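Local coordinates for crispr-associated protein Cas5, dvulg subtype (Xanthomonas oryzae pv. oryzae, PDB 3VZI) that probably acts as the CRISPR endoribonuclease Cas5d, an RRM-containing nucleic-acid-binding protein that takes part in RNA-guided microbial immunity, at residues Glu94-Lys97 against Tyr98-Asp102; Pro130-Val134 against Gly135-Asp139; Phe141-Arg144 against Ala145-Gln149; Asp193-Phe196 against Ala197-Met200. All blocks are in the same frame, centred on the assembly; numbering follows the deposited sequence.

Overall arrangement
Strands 7-13, 51-60, 114-124 and 164-167, with helices 35-45 and 134-146, follow the beta-alpha-beta-beta-alpha-beta order of an RRM (ferredoxin-like) fold. Contacts 2 and 3 open and close its second helix, 134-146; they adjoin in sequence, their centres 15 Å apart. Contact 1 lies in helix 92-103, within the long insertion between strands 51-60 and 114-124; its centre is 54 Å from that of contact 2, on the opposite side of the chain's centre. Contact 4 turns the chain between strands 184-194 and 202-210, its nearest atoms about 15 Å from contact 3. The four contacts do not by themselves locate the active site.

Contact 1: residues Glu94-Lys97 against Tyr98-Asp102; sequences ELVK and YVEED
Tyr-98 lies one helical turn beyond Glu-94, and the two residues are joined through both backbone and side chain. The amide N of Tyr-98 donates to Glu-94 O at 2.8 Å, while ring atom CE1 comes within 4.3 Å of Glu-94 CB. With CG anti to its own carbonyl carbon (chi1 -75°), Tyr-98 sets CG and CD1 beside Glu-94 O, CD1 at 3.2 Å. A tyrosine suits this place because its long, flat side chain can lie beside the Glu-94 carbonyl and still reach Ser-82 and Leu-78. On the same side Leu-95 turns its branched end to Ile-83 and Ile-87 of helix 80-88, whereas the carboxylate of Glu-94 is held by a salt bridge from Arg-91. This is the better packed half of the contact, although none of its residues is fully buried.

The other half faces solvent. Val-96 CG1 rests 3.8 Å from Glu-100 CD, the two side chains crossing at a slant, and the carboxylate is suited to that wet surface. Neighbouring Lys-97 and Val-99 are likewise exposed; the lysine's charged end suits water. Running beneath both halves, Val-99 N bonds to Leu-95 O, Glu-100 N to Val-96 O at 2.9 Å, and Glu-101 N to Lys-97 O. Such an unbroken i to i+4 ladder is that of an alpha helix, here with one flank packed on helix 80-88, its partner in a helix-loop-helix pair, and the other turned to solvent.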
loop_
_atom_site.group_PDB
_atom_site.type_symbol
_atom_site.label_atom_id
_atom_site.label_comp_id
_atom_site.label_asym_id
_atom_site.label_seq_id
_atom_site.Cartn_x
_atom_site.Cartn_y
_atom_site.Cartn_z
ATOM N N GLU A 94 -33.077 5.091 -19.010
ATOM C CA GLU A 94 -31.782 5.726 -19.270
ATOM C C GLU A 94 -31.172 6.287 -17.991
ATOM O O GLU A 94 -29.970 6.149 -17.771
ATOM C CB GLU A 94 -31.881 6.800 -20.357
ATOM C CG GLU A 94 -31.979 6.233 -21.769
ATOM C CD GLU A 94 -32.541 7.220 -22.789
ATOM O OE1 GLU A 94 -32.738 8.408 -22.431
ATOM O OE2 GLU A 94 -32.790 6.807 -23.954
ATOM N N LEU A 95 -31.996 6.894 -17.140
ATOM C CA LEU A 95 -31.505 7.404 -15.834
ATOM C C LEU A 95 -30.980 6.315 -14.904
ATOM O O LEU A 95 -30.067 6.575 -14.133
ATOM C CB LEU A 95 -32.552 8.257 -15.097
ATOM C CG LEU A 95 -32.907 9.615 -15.722
ATOM C CD1 LEU A 95 -34.223 10.102 -15.132
ATOM C CD2 LEU A 95 -31.814 10.675 -15.598
ATOM N N VAL A 96 -31.559 5.114 -14.977
ATOM C CA VAL A 96 -31.103 3.984 -14.164
ATOM C C VAL A 96 -29.806 3.425 -14.754
ATOM O O VAL A 96 -28.861 3.129 -14.020
ATOM C CB VAL A 96 -32.188 2.902 -14.013
ATOM C CG1 VAL A 96 -31.654 1.685 -13.273
ATOM C CG2 VAL A 96 -33.379 3.474 -13.256
ATOM N N LYS A 97 -29.760 3.333 -16.082
ATOM C CA LYS A 97 -28.555 2.954 -16.805
ATOM C C LYS A 97 -27.393 3.903 -16.503
ATOM O O LYS A 97 -26.280 3.446 -16.343
ATOM C CB LYS A 97 -28.843 2.919 -18.308
ATOM C CG LYS A 97 -28.070 1.858 -19.077
ATOM C CD LYS A 97 -28.781 1.484 -20.364
ATOM C CE LYS A 97 -30.240 1.089 -20.118
ATOM N NZ LYS A 97 -31.043 1.088 -21.371
ATOM N N TYR A 98 -27.658 5.212 -16.417
ATOM C CA TYR A 98 -26.618 6.237 -16.135
ATOM C C TYR A 98 -26.074 6.140 -14.718
ATOM O O TYR A 98 -24.889 6.399 -14.484
ATOM C CB TYR A 98 -27.150 7.665 -16.353
ATOM C CG TYR A 98 -27.301 8.076 -17.813
ATOM C CD1 TYR A 98 -28.357 8.898 -18.226
ATOM C CD2 TYR A 98 -26.393 7.641 -18.778
ATOM C CE1 TYR A 98 -28.495 9.273 -19.551
ATOM C CE2 TYR A 98 -26.531 8.003 -20.105
ATOM C CZ TYR A 98 -27.579 8.817 -20.481
ATOM O OH TYR A 98 -27.695 9.172 -21.800
ATOM N N VAL A 99 -26.962 5.786 -13.784
ATOM C CA VAL A 99 -26.602 5.547 -12.393
ATOM C C VAL A 99 -25.741 4.275 -12.283
ATOM O O VAL A 99 -24.622 4.326 -11.743
ATOM C CB VAL A 99 -27.855 5.499 -11.478
ATOM C CG1 VAL A 99 -27.545 4.902 -10.093
ATOM C CG2 VAL A 99 -28.457 6.885 -11.335
ATOM N N GLU A 100 -26.236 3.160 -12.825
ATOM C CA GLU A 100 -25.456 1.922 -12.829
ATOM C C GLU A 100 -24.096 2.158 -13.496
ATOM O O GLU A 100 -23.041 1.751 -12.962
ATOM C CB GLU A 100 -26.219 0.772 -13.483
ATOM C CG GLU A 100 -27.240 0.114 -12.563
ATOM C CD GLU A 100 -28.499 -0.389 -13.293
ATOM O OE1 GLU A 100 -28.880 0.164 -14.366
ATOM O OE2 GLU A 100 -29.137 -1.339 -12.782
ATOM N N GLU A 101 -24.118 2.866 -14.627
ATOM C CA GLU A 101 -22.888 3.151 -15.350
ATOM C C GLU A 101 -21.870 3.969 -14.554
ATOM O O GLU A 101 -20.660 3.727 -14.681
ATOM C CB GLU A 101 -23.149 3.825 -16.693
ATOM C CG GLU A 101 -22.182 3.341 -17.766
ATOM C CD GLU A 101 -21.757 4.432 -18.727
ATOM O OE1 GLU A 101 -20.521 4.587 -18.952
ATOM O OE2 GLU A 101 -22.665 5.128 -19.241
ATOM N N ASP A 102 -22.362 4.916 -13.745
ATOM C CA ASP A 102 -21.499 5.847 -12.990
ATOM C C ASP A 102 -20.731 5.119 -11.893
ATOM O O ASP A 102 -19.545 5.390 -11.656
ATOM C CB ASP A 102 -22.317 6.998 -12.381
ATOM C CG ASP A 102 -21.464 7.940 -11.537
ATOM O OD1 ASP A 102 -20.845 8.864 -12.103
ATOM O OD2 ASP A 102 -21.411 7.742 -10.308
#

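Contact 2: residues Pro130-Val134 against Gly135-Asp139; sequences PDDNV and GKHLD
His-137 reaches back to Asp-132 across the start of a helix. Its CB lies 3.6 Å from Asn-133 O, the carbonyl that also accepts the backbone N of His-137 at 3.2 Å. Beyond CB the ring runs beside that same oxygen, which stands at its edge: CG lies 3.8 Å and CD2 3.4 Å from Asn-133 O. CD2 and CE1 flank the tip, both near Asp-132 OD2. At the tip NE2 donates to Asp-132 OD2 at 2.7 Å; the bond is fairly straight (166°) and in the ring plane, but it meets the oxygen from above the carboxylate plane (39° out of it). The remaining ring nitrogen, ND1, is hydrogen-bonded to His-46, so both ends of the imidazole are held and its rotation is fixed.

Asp-132 is shared. Its OD1 accepts from Gly-129 N, and OD2 also forms a weak salt bridge with Lys-136 NZ at 3.4 Å. That lysine is long enough to reach over the turn, and NZ donates to Asp-131 O as well (3.2 Å). Asn-133 is the N-cap. With CG between its backbone N and carbonyl carbon (chi1 65°), OD1 bends back to accept from Lys-136 N at 2.9 Å, a task for which a short amide side chain is well suited, since it satisfies a first-turn N-H that has no helical carbonyl before it.

Around this cap, Asp-132 and Val-134 touch Met-124, and His-137 and Leu-138 touch Phe-122, both on strand 114-124 of the five-stranded sheet; the His-46 ring, just past helix 35-45, meets the imidazole.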
loop_
_atom_site.group_PDB
_atom_site.type_symbol
_atom_site.label_atom_id
_atom_site.label_comp_id
_atom_site.label_asym_id
_atom_site.label_seq_id
_atom_site.Cartn_x
_atom_site.Cartn_y
_atom_site.Cartn_z
ATOM N N PRO A 130 11.945 -27.646 10.914
ATOM C CA PRO A 130 13.386 -27.859 11.076
ATOM C C PRO A 130 14.158 -27.389 9.860
ATOM O O PRO A 130 15.340 -27.037 9.960
ATOM C CB PRO A 130 13.512 -29.381 11.170
ATOM C CG PRO A 130 12.119 -29.926 11.266
ATOM C CD PRO A 130 11.232 -28.898 10.640
ATOM N N ASP A 131 13.478 -27.424 8.715
ATOM C CA ASP A 131 14.000 -26.970 7.437
ATOM C C ASP A 131 13.879 -25.456 7.250
ATOM O O ASP A 131 14.350 -24.945 6.237
ATOM C CB ASP A 131 13.267 -27.680 6.289
ATOM C CG ASP A 131 13.878 -29.034 5.935
ATOM O OD1 ASP A 131 14.873 -29.469 6.576
ATOM O OD2 ASP A 131 13.352 -29.667 4.995
ATOM N N ASP A 132 13.245 -24.759 8.204
ATOM C CA ASP A 132 13.063 -23.297 8.139
ATOM C C ASP A 132 14.069 -22.526 8.976
ATOM O O ASP A 132 14.254 -22.809 10.162
ATOM C CB ASP A 132 11.665 -22.882 8.581
ATOM C CG ASP A 132 10.590 -23.335 7.629
ATOM O OD1 ASP A 132 9.625 -23.964 8.118
ATOM O OD2 ASP A 132 10.685 -23.044 6.417
ATOM N N ASN A 133 14.725 -21.555 8.345
ATOM C CA ASN A 133 15.600 -20.635 9.062
ATOM C C ASN A 133 15.673 -19.276 8.362
ATOM O O ASN A 133 15.152 -19.118 7.266
ATOM C CB ASN A 133 16.977 -21.253 9.369
ATOM C CG ASN A 133 17.793 -21.553 8.123
ATOM O OD1 ASN A 133 18.248 -20.649 7.428
ATOM N ND2 ASN A 133 18.032 -22.830 7.865
ATOM N N VAL A 134 16.280 -18.298 9.031
ATOM C CA VAL A 134 16.429 -16.948 8.511
ATOM C C VAL A 134 17.249 -16.939 7.217
ATOM O O VAL A 134 16.809 -16.397 6.214
ATOM C CB VAL A 134 17.059 -16.029 9.568
ATOM C CG1 VAL A 134 17.493 -14.713 8.945
ATOM C CG2 VAL A 134 16.082 -15.800 10.712
ATOM N N GLY A 135 18.428 -17.549 7.244
ATOM C CA GLY A 135 19.240 -17.730 6.041
ATOM C C GLY A 135 18.542 -18.240 4.787
ATOM O O GLY A 135 18.654 -17.633 3.722
ATOM N N LYS A 136 17.838 -19.362 4.905
ATOM C CA LYS A 136 17.071 -19.912 3.785
ATOM C C LYS A 136 16.086 -18.870 3.265
ATOM O O LYS A 136 16.129 -18.503 2.090
ATOM C CB LYS A 136 16.337 -21.191 4.205
ATOM C CG LYS A 136 15.431 -21.810 3.146
ATOM C CD LYS A 136 14.681 -23.018 3.710
ATOM C CE LYS A 136 13.407 -23.340 2.933
ATOM N NZ LYS A 136 12.427 -24.118 3.757
ATOM N N HIS A 137 15.239 -18.369 4.159
ATOM C CA HIS A 137 14.121 -17.508 3.783
ATOM C C HIS A 137 14.503 -16.129 3.338
ATOM O O HIS A 137 13.843 -15.541 2.465
ATOM C CB HIS A 137 13.087 -17.461 4.895
ATOM C CG HIS A 137 12.218 -18.696 4.955
ATOM N ND1 HIS A 137 11.292 -18.981 4.009
ATOM C CD2 HIS A 137 12.164 -19.723 5.874
ATOM C CE1 HIS A 137 10.686 -20.130 4.308
ATOM N NE2 HIS A 137 11.212 -20.588 5.454
ATOM N N LEU A 138 15.571 -15.599 3.928
ATOM C CA LEU A 138 16.151 -14.338 3.480
ATOM C C LEU A 138 16.780 -14.504 2.096
ATOM O O LEU A 138 16.801 -13.592 1.272
ATOM C CB LEU A 138 17.186 -13.834 4.486
ATOM C CG LEU A 138 18.066 -12.644 4.093
ATOM C CD1 LEU A 138 17.188 -11.404 3.887
ATOM C CD2 LEU A 138 19.146 -12.402 5.151
ATOM N N ASP A 139 17.304 -15.677 1.822
ATOM C CA ASP A 139 17.995 -15.817 0.565
ATOM C C ASP A 139 17.023 -16.034 -0.599
ATOM O O ASP A 139 17.290 -15.612 -1.725
ATOM C CB ASP A 139 19.033 -16.903 0.658
ATOM C CG ASP A 139 19.669 -17.168 -0.638
ATOM O OD1 ASP A 139 20.358 -16.251 -1.170
ATOM O OD2 ASP A 139 19.436 -18.280 -1.148
#

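Contact 3: residues Phe141-Arg144 against Ala145-Gln149; sequences FNRR and ARRGQ
The backbone of Phe-141 and Asn-142 is bonded to Ala-145 and Arg-146 as regular alpha helix, Ala-145 N meeting Phe-141 O at 2.9 Å, until Gly-148 swings to positive phi (65°). There Gln-149 N returns to Arg-144 O at 2.9 Å and Gly-148 N to Ala-145 O at 3.1 Å; glycine adopts this left-handed conformation at little cost.

Arg-147 folds back onto the helix, bent at both chi2 and chi3, so that NE reaches Arg-143 O at 2.7 Å. The backbone N of Arg-147 takes the same oxygen from the opposite face of the carbonyl, which therefore has two donors. NH2 of Arg-147 lies alongside Arg-143 CG. The preceding residue, Arg-146, extended from CG to NE, spreads a face of its guanidinium over Asn-142 CB, 3.7 Å from NH1. Gln-149 approaches the aliphatic part of Arg-144 at about a right angle, NE2 being 4.1 Å from CG.

The buried flank is apolar: Phe-141 CE2 is 4.3 Å from Ala-145 CB, and the small Ala-145 also touches Leu-167 while the phenyl ring meets Trp-53. With arginines outward and glycine at the turn, the arrangement is a Schellman motif closing an amphipathic helix.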
loop_
_atom_site.group_PDB
_atom_site.type_symbol
_atom_site.label_atom_id
_atom_site.label_comp_id
_atom_site.label_asym_id
_atom_site.label_seq_id
_atom_site.Cartn_x
_atom_site.Cartn_y
_atom_site.Cartn_z
ATOM N N PHE A 141 14.057 -14.623 -0.654
ATOM C CA PHE A 141 13.529 -13.302 -0.861
ATOM C C PHE A 141 14.451 -12.494 -1.760
ATOM O O PHE A 141 13.995 -11.957 -2.781
ATOM C CB PHE A 141 13.291 -12.557 0.457
ATOM C CG PHE A 141 12.864 -11.126 0.246
ATOM C CD1 PHE A 141 11.531 -10.819 -0.049
ATOM C CD2 PHE A 141 13.812 -10.082 0.273
ATOM C CE1 PHE A 141 11.157 -9.494 -0.276
ATOM C CE2 PHE A 141 13.441 -8.763 0.039
ATOM C CZ PHE A 141 12.108 -8.463 -0.221
ATOM N N ASN A 142 15.733 -12.416 -1.396
ATOM C CA ASN A 142 16.714 -11.569 -2.088
ATOM C C ASN A 142 16.941 -12.012 -3.532
ATOM O O ASN A 142 17.007 -11.201 -4.471
ATOM C CB ASN A 142 18.042 -11.613 -1.355
ATOM C CG ASN A 142 18.047 -10.825 -0.071
ATOM O OD1 ASN A 142 17.333 -9.810 0.083
ATOM N ND2 ASN A 142 18.874 -11.275 0.875
ATOM N N ARG A 143 17.055 -13.319 -3.699
ATOM C CA ARG A 143 17.207 -13.949 -5.010
ATOM C C ARG A 143 16.014 -13.554 -5.868
ATOM O O ARG A 143 16.148 -13.327 -7.062
ATOM C CB ARG A 143 17.291 -15.461 -4.824
ATOM C CG ARG A 143 17.627 -16.281 -6.033
ATOM C CD ARG A 143 16.849 -17.599 -5.978
ATOM N NE ARG A 143 17.136 -18.437 -4.797
ATOM C CZ ARG A 143 16.293 -19.331 -4.254
ATOM N NH1 ARG A 143 16.691 -20.031 -3.198
ATOM N NH2 ARG A 143 15.056 -19.535 -4.742
ATOM N N ARG A 144 14.853 -13.415 -5.246
ATOM C CA ARG A 144 13.624 -13.217 -6.015
ATOM C C ARG A 144 13.379 -11.777 -6.397
ATOM O O ARG A 144 12.961 -11.497 -7.536
ATOM C CB ARG A 144 12.435 -13.713 -5.232
ATOM C CG ARG A 144 12.306 -15.198 -5.216
ATOM C CD ARG A 144 10.839 -15.455 -5.335
ATOM N NE ARG A 144 10.384 -16.329 -4.287
ATOM C CZ ARG A 144 9.963 -17.548 -4.516
ATOM N NH1 ARG A 144 9.564 -18.306 -3.499
ATOM N NH2 ARG A 144 9.935 -17.988 -5.778
ATOM N N ALA A 145 13.587 -10.901 -5.404
ATOM C CA ALA A 145 13.568 -9.456 -5.548
ATOM C C ALA A 145 14.607 -8.982 -6.570
ATOM O O ALA A 145 14.294 -8.179 -7.447
ATOM C CB ALA A 145 13.818 -8.821 -4.195
ATOM N N ARG A 146 15.839 -9.495 -6.467
ATOM C CA ARG A 146 16.905 -9.160 -7.429
ATOM C C ARG A 146 16.437 -9.488 -8.840
ATOM O O ARG A 146 16.578 -8.671 -9.740
ATOM C CB ARG A 146 18.205 -9.900 -7.108
ATOM C CG ARG A 146 18.991 -9.308 -5.961
ATOM C CD ARG A 146 20.352 -9.975 -5.763
ATOM N NE ARG A 146 20.961 -9.658 -4.455
ATOM C CZ ARG A 146 21.230 -10.548 -3.484
ATOM N NH1 ARG A 146 20.967 -11.852 -3.634
ATOM N NH2 ARG A 146 21.777 -10.131 -2.345
ATOM N N ARG A 147 15.855 -10.680 -8.993
ATOM C CA ARG A 147 15.333 -11.218 -10.262
ATOM C C ARG A 147 13.960 -10.673 -10.695
ATOM O O ARG A 147 13.479 -11.035 -11.752
ATOM C CB ARG A 147 15.243 -12.758 -10.167
ATOM C CG ARG A 147 16.361 -13.539 -10.857
ATOM C CD ARG A 147 16.762 -14.835 -10.160
ATOM N NE ARG A 147 17.570 -14.530 -8.986
ATOM C CZ ARG A 147 18.901 -14.578 -8.912
ATOM N NH1 ARG A 147 19.640 -14.972 -9.931
ATOM N NH2 ARG A 147 19.498 -14.245 -7.783
ATOM N N GLY A 148 13.298 -9.858 -9.883
ATOM C CA GLY A 148 11.984 -9.318 -10.257
ATOM C C GLY A 148 10.871 -10.343 -10.402
ATOM O O GLY A 148 9.918 -10.171 -11.187
ATOM N N GLN A 149 10.976 -11.416 -9.629
ATOM C CA GLN A 149 9.987 -12.494 -9.669
ATOM C C GLN A 149 9.264 -12.653 -8.315
ATOM O O GLN A 149 9.762 -12.251 -7.267
ATOM C CB GLN A 149 10.636 -13.810 -10.149
ATOM C CG GLN A 149 11.695 -14.360 -9.213
ATOM C CD GLN A 149 12.638 -15.354 -9.874
ATOM O OE1 GLN A 149 12.628 -15.539 -11.093
ATOM N NE2 GLN A 149 13.461 -16.017 -9.053
#

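Contact 4: residues Asp193-Phe196 against Ala197-Met200; sequences DIDF and ADGM
Asp-195 O accepts a weak bond from Gly-199 N (2.6 Å, 130°). The bond closes a turn of five residues, and Gly-199, with positive phi, bends the chain into it without any side chain to accommodate. The side chain of Asp-195 works on the same turn: with CG anti to the backbone N (chi1 -173°), OD2 faces Ala-197 N at 3.2 Å, again a weak bond, in the manner of an Asx turn. Aspartate, with its short arm, is well suited to that reach. The methyl of Ala-197 sits beside the same carboxylate.

Ile-194 supplies the apolar share: its CG2 branch lies against the peptide joining Gly-199 to Met-200, 3.4 Å from Gly-199 C. Phe-196 starts away from the second half of the turn; its ring makes a cation-pi contact with Arg-52 and touches Pro-219. Between strands 184-194 and 202-210, the backbone of Asp-195 also bonds to Thr-201.

The carboxylates of Asp-195 and Asp-198 are turned 78° apart; OD1 of the first approaches OD2 of the second, a closeness doubtful at this resolution. If real, it would probably raise both pKa values, unless solvent or the weakly paired Arg-203 eases it.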
loop_
_atom_site.group_PDB
_atom_site.type_symbol
_atom_site.label_atom_id
_atom_site.label_comp_id
_atom_site.label_asym_id
_atom_site.label_seq_id
_atom_site.Cartn_x
_atom_site.Cartn_y
_atom_site.Cartn_z
ATOM N N ASP A 193 -2.022 -1.592 10.284
ATOM C CA ASP A 193 -2.063 -2.933 9.757
ATOM C C ASP A 193 -3.234 -3.628 10.414
ATOM O O ASP A 193 -3.838 -3.126 11.351
ATOM C CB ASP A 193 -0.765 -3.675 10.055
ATOM C CG ASP A 193 -0.495 -4.826 9.093
ATOM O OD1 ASP A 193 0.638 -5.365 9.121
ATOM O OD2 ASP A 193 -1.406 -5.202 8.322
ATOM N N ILE A 194 -3.533 -4.799 9.897
ATOM C CA ILE A 194 -4.700 -5.574 10.242
ATOM C C ILE A 194 -4.343 -6.547 11.378
ATOM O O ILE A 194 -3.194 -6.944 11.515
ATOM C CB ILE A 194 -5.152 -6.247 8.931
ATOM C CG1 ILE A 194 -6.350 -5.489 8.348
ATOM C CG2 ILE A 194 -5.287 -7.762 9.050
ATOM C CD1 ILE A 194 -6.172 -5.201 6.874
ATOM N N ASP A 195 -5.300 -6.882 12.229
ATOM C CA ASP A 195 -5.049 -7.875 13.270
ATOM C C ASP A 195 -4.529 -9.201 12.667
ATOM O O ASP A 195 -5.289 -9.982 12.076
ATOM C CB ASP A 195 -6.314 -8.106 14.119
ATOM C CG ASP A 195 -6.075 -9.007 15.350
ATOM O OD1 ASP A 195 -7.074 -9.516 15.910
ATOM O OD2 ASP A 195 -4.913 -9.201 15.781
ATOM N N PHE A 196 -3.217 -9.411 12.799
ATOM C CA PHE A 196 -2.574 -10.721 12.635
ATOM C C PHE A 196 -3.496 -11.901 12.980
ATOM O O PHE A 196 -3.667 -12.806 12.167
ATOM C CB PHE A 196 -1.294 -10.767 13.484
ATOM C CG PHE A 196 -1.342 -9.878 14.712
ATOM C CD1 PHE A 196 -1.030 -8.516 14.624
ATOM C CD2 PHE A 196 -1.702 -10.398 15.964
ATOM C CE1 PHE A 196 -1.077 -7.700 15.754
ATOM C CE2 PHE A 196 -1.749 -9.580 17.094
ATOM C CZ PHE A 196 -1.434 -8.231 16.989
ATOM N N ALA A 197 -4.098 -11.863 14.175
ATOM C CA ALA A 197 -5.063 -12.882 14.638
ATOM C C ALA A 197 -6.195 -13.210 13.644
ATOM O O ALA A 197 -6.097 -14.197 12.909
ATOM C CB ALA A 197 -5.632 -12.515 16.006
ATOM N N ASP A 198 -7.254 -12.398 13.613
ATOM C CA ASP A 198 -8.386 -12.644 12.702
ATOM C C ASP A 198 -8.207 -12.118 11.261
ATOM O O ASP A 198 -9.094 -12.288 10.415
ATOM C CB ASP A 198 -9.715 -12.152 13.313
ATOM C CG ASP A 198 -9.649 -10.709 13.834
ATOM O OD1 ASP A 198 -10.625 -10.266 14.490
ATOM O OD2 ASP A 198 -8.637 -10.020 13.585
ATOM N N GLY A 199 -7.067 -11.485 10.991
ATOM C CA GLY A 199 -6.763 -10.952 9.660
ATOM C C GLY A 199 -7.835 -10.039 9.076
ATOM O O GLY A 199 -8.039 -10.029 7.855
ATOM N N MET A 200 -8.506 -9.266 9.944
ATOM C CA MET A 200 -9.674 -8.453 9.551
ATOM C C MET A 200 -9.862 -7.106 10.275
ATOM O O MET A 200 -10.076 -6.095 9.608
ATOM C CB MET A 200 -10.979 -9.276 9.614
ATOM C CG MET A 200 -11.385 -9.730 11.011
ATOM S SD MET A 200 -13.165 -9.853 11.313
ATOM C CE MET A 200 -13.651 -8.144 11.568
#